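Local coordinates for clostripain-related protein (Bacteroides thetaiotaomicron, PDB 5L20) that is probably a cysteine peptidase-like protein of the clostripain (C11) family, of which this chain holds the N-terminal part, at residues A[34-48]-A[60-72]. Numbering follows the deposited sequence.
Sequences ESVVEKNILKDERII and LFELAYENGKSVH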
loop_
_atom_site.group_PDB
_atom_site.type_symbol
_atom_site.label_atom_id
_atom_site.label_comp_id
_atom_site.label_asym_id
_atom_site.label_seq_id
_atom_site.Cartn_x
_atom_site.Cartn_y
_atom_site.Cartn_z
ATOM N N GLU A 34 9.571 -3.869 5.697
ATOM C CA GLU A 34 9.689 -5.317 5.905
ATOM C C GLU A 34 10.665 -5.673 7.025
ATOM O O GLU A 34 10.476 -6.681 7.711
ATOM C CB GLU A 34 10.118 -6.020 4.618
ATOM C CG GLU A 34 9.024 -6.131 3.599
ATOM C CD GLU A 34 9.264 -7.234 2.579
ATOM O OE1 GLU A 34 9.297 -8.428 2.959
ATOM O OE2 GLU A 34 9.392 -6.902 1.391
ATOM N N SER A 35 11.699 -4.851 7.225
ATOM C CA SER A 35 12.654 -5.162 8.276
ATOM C C SER A 35 11.957 -5.082 9.643
ATOM O O SER A 35 12.377 -5.739 10.585
ATOM C CB SER A 35 13.887 -4.242 8.207
ATOM O OG SER A 35 13.602 -2.926 8.667
ATOM N N VAL A 36 10.870 -4.304 9.747
ATOM C CA VAL A 36 10.065 -4.258 10.972
ATOM C C VAL A 36 9.129 -5.469 11.118
ATOM O O VAL A 36 8.948 -6.001 12.217
ATOM C CB VAL A 36 9.211 -2.955 11.022
ATOM C CG1 VAL A 36 8.258 -2.939 12.220
ATOM C CG2 VAL A 36 10.133 -1.723 11.040
ATOM N N VAL A 37 8.528 -5.902 10.011
ATOM C CA VAL A 37 7.662 -7.088 10.023
ATOM C C VAL A 37 8.433 -8.309 10.497
ATOM O O VAL A 37 7.892 -9.142 11.218
ATOM C CB VAL A 37 7.047 -7.346 8.630
ATOM C CG1 VAL A 37 6.288 -8.705 8.570
ATOM C CG2 VAL A 37 6.113 -6.194 8.280
ATOM N N GLU A 38 9.709 -8.372 10.140
ATOM C CA GLU A 38 10.561 -9.489 10.569
ATOM C C GLU A 38 10.651 -9.672 12.088
ATOM O O GLU A 38 11.156 -10.693 12.558
ATOM C CB GLU A 38 11.967 -9.318 10.011
ATOM C CG GLU A 38 12.040 -9.371 8.515
ATOM C CD GLU A 38 13.441 -9.087 8.004
ATOM O OE1 GLU A 38 14.233 -8.463 8.750
ATOM O OE2 GLU A 38 13.752 -9.488 6.861
ATOM N N LYS A 39 10.165 -8.699 12.854
ATOM C CA LYS A 39 10.243 -8.768 14.313
ATOM C C LYS A 39 8.946 -9.257 14.961
ATOM O O LYS A 39 8.796 -9.209 16.185
ATOM C CB LYS A 39 10.618 -7.398 14.884
ATOM C CG LYS A 39 11.830 -6.758 14.222
ATOM C CD LYS A 39 12.039 -5.348 14.743
ATOM C CE LYS A 39 13.171 -4.649 14.013
ATOM N NZ LYS A 39 13.327 -3.243 14.496
ATOM N N ASN A 40 8.000 -9.702 14.140
ATOM C CA ASN A 40 6.795 -10.351 14.645
ATOM C C ASN A 40 5.923 -9.428 15.511
ATOM O O ASN A 40 5.593 -9.747 16.656
ATOM C CB ASN A 40 7.185 -11.610 15.430
ATOM C CG ASN A 40 6.050 -12.587 15.553
ATOM O OD1 ASN A 40 5.020 -12.440 14.896
ATOM N ND2 ASN A 40 6.232 -13.605 16.393
ATOM N N ILE A 41 5.526 -8.303 14.919
ATOM C CA ILE A 41 4.802 -7.228 15.598
ATOM C C ILE A 41 3.349 -7.163 15.149
ATOM O O ILE A 41 2.592 -6.285 15.585
ATOM C CB ILE A 41 5.455 -5.851 15.303
ATOM C CG1 ILE A 41 6.954 -6.008 15.066
ATOM C CG2 ILE A 41 5.217 -4.876 16.445
ATOM C CD1 ILE A 41 7.730 -6.230 16.348
ATOM N N LEU A 42 2.972 -8.072 14.250
ATOM C CA LEU A 42 1.684 -7.990 13.581
ATOM C C LEU A 42 0.705 -9.074 14.042
ATOM O O LEU A 42 0.051 -9.728 13.225
ATOM C CB LEU A 42 1.884 -8.070 12.066
ATOM C CG LEU A 42 2.721 -6.959 11.420
ATOM C CD1 LEU A 42 2.883 -7.228 9.927
ATOM C CD2 LEU A 42 2.090 -5.622 11.677
ATOM N N LYS A 43 0.583 -9.256 15.349
ATOM C CA LYS A 43 -0.387 -10.223 15.868
ATOM C C LYS A 43 -1.843 -9.730 15.797
ATOM O O LYS A 43 -2.770 -10.509 15.583
ATOM C CB LYS A 43 -0.035 -10.587 17.309
ATOM C CG LYS A 43 1.384 -11.139 17.486
ATOM C CD LYS A 43 1.602 -11.580 18.927
ATOM C CE LYS A 43 3.045 -11.985 19.184
ATOM N NZ LYS A 43 3.474 -13.068 18.256
ATOM N N ASP A 44 -2.042 -8.432 15.992
ATOM C CA ASP A 44 -3.378 -7.838 15.975
ATOM C C ASP A 44 -3.602 -6.972 14.747
ATOM O O ASP A 44 -4.653 -6.337 14.633
ATOM C CB ASP A 44 -3.609 -6.948 17.195
ATOM C CG ASP A 44 -3.883 -7.715 18.458
ATOM O OD1 ASP A 44 -4.512 -8.792 18.399
ATOM O OD2 ASP A 44 -3.478 -7.202 19.526
ATOM N N GLU A 45 -2.598 -6.904 13.879
ATOM C CA GLU A 45 -2.621 -5.937 12.773
ATOM C C GLU A 45 -2.187 -6.585 11.477
ATOM O O GLU A 45 -1.477 -7.594 11.495
ATOM C CB GLU A 45 -1.712 -4.739 13.073
ATOM C CG GLU A 45 -1.999 -4.006 14.384
ATOM C CD GLU A 45 -1.251 -4.589 15.581
ATOM O OE1 GLU A 45 -0.398 -5.489 15.398
ATOM O OE2 GLU A 45 -1.519 -4.129 16.712
ATOM N N ARG A 46 -2.601 -5.988 10.357
ATOM C CA ARG A 46 -2.111 -6.379 9.036
ATOM C C ARG A 46 -1.523 -5.164 8.329
ATOM O O ARG A 46 -1.988 -4.035 8.537
ATOM C CB ARG A 46 -3.229 -6.952 8.164
ATOM C CG ARG A 46 -3.813 -8.320 8.585
ATOM C CD ARG A 46 -4.614 -8.945 7.406
ATOM N NE ARG A 46 -5.488 -10.047 7.786
ATOM C CZ ARG A 46 -6.698 -9.902 8.332
ATOM N NH1 ARG A 46 -7.187 -8.687 8.590
ATOM N NH2 ARG A 46 -7.417 -10.974 8.653
ATOM N N ILE A 47 -0.535 -5.405 7.476
ATOM C CA ILE A 47 0.006 -4.391 6.588
ATOM C C ILE A 47 -0.367 -4.784 5.166
ATOM O O ILE A 47 -0.002 -5.882 4.714
ATOM C CB ILE A 47 1.535 -4.256 6.700
ATOM C CG1 ILE A 47 1.911 -3.750 8.100
ATOM C CG2 ILE A 47 2.033 -3.298 5.626
ATOM C CD1 ILE A 47 3.374 -3.681 8.365
ATOM N N ILE A 48 -1.092 -3.908 4.484
ATOM C CA ILE A 48 -1.556 -4.127 3.117
ATOM C C ILE A 48 -0.961 -3.029 2.248
ATOM O O ILE A 48 -0.995 -1.857 2.642
ATOM C CB ILE A 48 -3.096 -4.064 3.019
ATOM C CG1 ILE A 48 -3.773 -5.045 3.984
ATOM C CG2 ILE A 48 -3.536 -4.202 1.551
ATOM C CD1 ILE A 48 -3.435 -6.514 3.675
ATOM N N LEU A 60 -1.852 -5.438 -5.245
ATOM C CA LEU A 60 -2.220 -5.342 -3.842
ATOM C C LEU A 60 -1.643 -6.554 -3.120
ATOM O O LEU A 60 -1.890 -7.700 -3.529
ATOM C CB LEU A 60 -3.737 -5.302 -3.671
ATOM C CG LEU A 60 -4.226 -4.996 -2.257
ATOM C CD1 LEU A 60 -4.108 -3.493 -2.011
ATOM C CD2 LEU A 60 -5.667 -5.417 -2.077
ATOM N N PHE A 61 -0.868 -6.354 -2.062
ATOM C CA PHE A 61 -0.311 -7.502 -1.348
ATOM C C PHE A 61 -0.201 -7.252 0.149
ATOM O O PHE A 61 -0.277 -6.094 0.614
ATOM C CB PHE A 61 1.074 -7.905 -1.922
ATOM C CG PHE A 61 2.145 -6.843 -1.797
ATOM C CD1 PHE A 61 2.281 -5.864 -2.770
ATOM C CD2 PHE A 61 3.045 -6.874 -0.751
ATOM C CE1 PHE A 61 3.291 -4.907 -2.685
ATOM C CE2 PHE A 61 4.060 -5.899 -0.646
ATOM C CZ PHE A 61 4.177 -4.944 -1.605
ATOM N N GLU A 62 -0.040 -8.329 0.899
ATOM C CA GLU A 62 0.091 -8.245 2.341
ATOM C C GLU A 62 1.527 -8.546 2.751
ATOM O O GLU A 62 2.177 -9.408 2.153
ATOM C CB GLU A 62 -0.879 -9.209 3.032
ATOM C CG GLU A 62 -0.739 -9.235 4.544
ATOM C CD GLU A 62 -1.804 -10.070 5.222
ATOM O OE1 GLU A 62 -2.647 -10.647 4.502
ATOM O OE2 GLU A 62 -1.828 -10.134 6.477
ATOM N N LEU A 63 2.045 -7.792 3.728
ATOM C CA LEU A 63 3.310 -8.147 4.378
ATOM C C LEU A 63 2.964 -8.903 5.617
ATOM O O LEU A 63 2.275 -8.373 6.493
ATOM C CB LEU A 63 4.122 -6.912 4.761
ATOM C CG LEU A 63 4.759 -6.090 3.667
ATOM C CD1 LEU A 63 5.631 -5.048 4.368
ATOM C CD2 LEU A 63 5.573 -6.959 2.725
ATOM N N ALA A 64 3.433 -10.134 5.720
ATOM C CA ALA A 64 3.133 -10.898 6.912
ATOM C C ALA A 64 4.364 -11.602 7.445
ATOM O O ALA A 64 5.397 -11.676 6.787
ATOM C CB ALA A 64 2.031 -11.897 6.631
ATOM N N TYR A 65 4.240 -12.084 8.669
ATOM C CA TYR A 65 5.322 -12.799 9.316
ATOM C C TYR A 65 4.961 -14.279 9.320
ATOM O O TYR A 65 3.918 -14.662 9.839
ATOM C CB TYR A 65 5.533 -12.270 10.729
ATOM C CG TYR A 65 6.685 -12.891 11.481
ATOM C CD1 TYR A 65 7.997 -12.510 11.221
ATOM C CD2 TYR A 65 6.460 -13.849 12.466
ATOM C CE1 TYR A 65 9.057 -13.073 11.916
ATOM C CE2 TYR A 65 7.514 -14.418 13.167
ATOM C CZ TYR A 65 8.808 -14.024 12.887
ATOM O OH TYR A 65 9.857 -14.582 13.580
ATOM N N GLU A 66 5.805 -15.104 8.712
ATOM C CA GLU A 66 5.519 -16.531 8.609
ATOM C C GLU A 66 6.816 -17.321 8.666
ATOM O O GLU A 66 7.801 -16.938 8.030
ATOM C CB GLU A 66 4.755 -16.841 7.315
ATOM N N ASN A 67 6.808 -18.412 9.430
ATOM C CA ASN A 67 7.991 -19.258 9.615
ATOM C C ASN A 67 9.249 -18.436 9.885
ATOM O O ASN A 67 10.288 -18.634 9.252
ATOM C CB ASN A 67 8.201 -20.160 8.393
ATOM C CG ASN A 67 6.997 -21.043 8.102
ATOM O OD1 ASN A 67 6.451 -21.683 9.001
ATOM N ND2 ASN A 67 6.576 -21.076 6.842
ATOM N N GLY A 68 9.131 -17.490 10.810
ATOM C CA GLY A 68 10.246 -16.648 11.202
ATOM C C GLY A 68 10.746 -15.656 10.165
ATOM O O GLY A 68 11.906 -15.244 10.220
ATOM N N LYS A 69 9.887 -15.251 9.230
ATOM C CA LYS A 69 10.317 -14.339 8.164
ATOM C C LYS A 69 9.197 -13.430 7.637
ATOM O O LYS A 69 8.013 -13.714 7.824
ATOM C CB LYS A 69 10.911 -15.142 7.003
ATOM N N SER A 70 9.586 -12.331 6.992
ATOM C CA SER A 70 8.634 -11.496 6.265
ATOM C C SER A 70 8.224 -12.259 5.010
ATOM O O SER A 70 8.999 -13.065 4.489
ATOM C CB SER A 70 9.242 -10.135 5.908
ATOM O OG SER A 70 8.242 -9.189 5.526
ATOM N N VAL A 71 7.002 -12.039 4.539
ATOM C CA VAL A 71 6.573 -12.655 3.290
ATOM C C VAL A 71 5.551 -11.765 2.568
ATOM O O VAL A 71 4.729 -11.123 3.214
ATOM C CB VAL A 71 5.978 -14.068 3.547
ATOM C CG1 VAL A 71 4.768 -13.993 4.460
ATOM C CG2 VAL A 71 5.620 -14.750 2.242
ATOM N N HIS A 72 5.647 -11.704 1.240
ATOM C CA HIS A 72 4.654 -11.021 0.402
ATOM C C HIS A 72 3.564 -11.987 -0.015
ATOM O O HIS A 72 3.832 -12.934 -0.784
ATOM C CB HIS A 72 5.249 -10.463 -0.888
ATOM C CG HIS A 72 6.156 -9.284 -0.725
ATOM N ND1 HIS A 72 6.219 -8.277 -1.664
ATOM C CD2 HIS A 72 7.063 -8.968 0.232
ATOM C CE1 HIS A 72 7.132 -7.387 -1.293
ATOM N NE2 HIS A 72 7.655 -7.783 -0.147
HETATM O O HOH W 1 12.277 -11.372 5.907
HETATM O O HOH W 2 -0.024 -8.464 7.631
#
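Strand 45-48 and strand 60-66 run roughly antiparallel, 138° between their directions and 4.9 Å apart at closest, joined by the backbone bond from Leu63 N to Ile47 O; Ile48 and Glu62 form a non-hydrogen-bonded pair. Both belong to the beta hairpin 45-52/57-66 of a mixed five-stranded sheet, an alpha/beta arrangement in keeping with a C11 peptidase. Further along, the strands diverge, and the C-terminal end of helix 23-37 with its following turn packs against residues 63-72. Leu63 sits at this junction: its CB faces Ile47 CB, while CD1 comes within 3.6 Å of Glu34 CG, the two side chains crossing nearly at right angles. Glu34 divides its carboxylate between two donors. Ser70 OG gives a hydrogen bond of 2.9 Å to OE1, on the anti side, and His72 NE2 gives a very short, nearly straight one to OE2 (2.5 Å, 164°). Tyr65, its ring swung anti to the backbone N (chi1 -177°), lies beneath Asn40, whose CB stands over one ring face, 3.8 Å from the centroid, as a CH-pi contact; the Tyr65 CB packs on Val37 CG1. An alanine at Tyr65 would remove the ring and is likely to leave Asn40 without its platform, opening a gap beside the turn 37-40. Arg46 NH1 bonds to Ser100, and the salt bridge from Arg46 to Glu62 is long, with Glu62 OE2 3.9 Å from Arg46 NE. Where the strands part, a water accepts from Ile47 N at 3.1 Å and lies within hydrogen-bonding distance of Leu63 O.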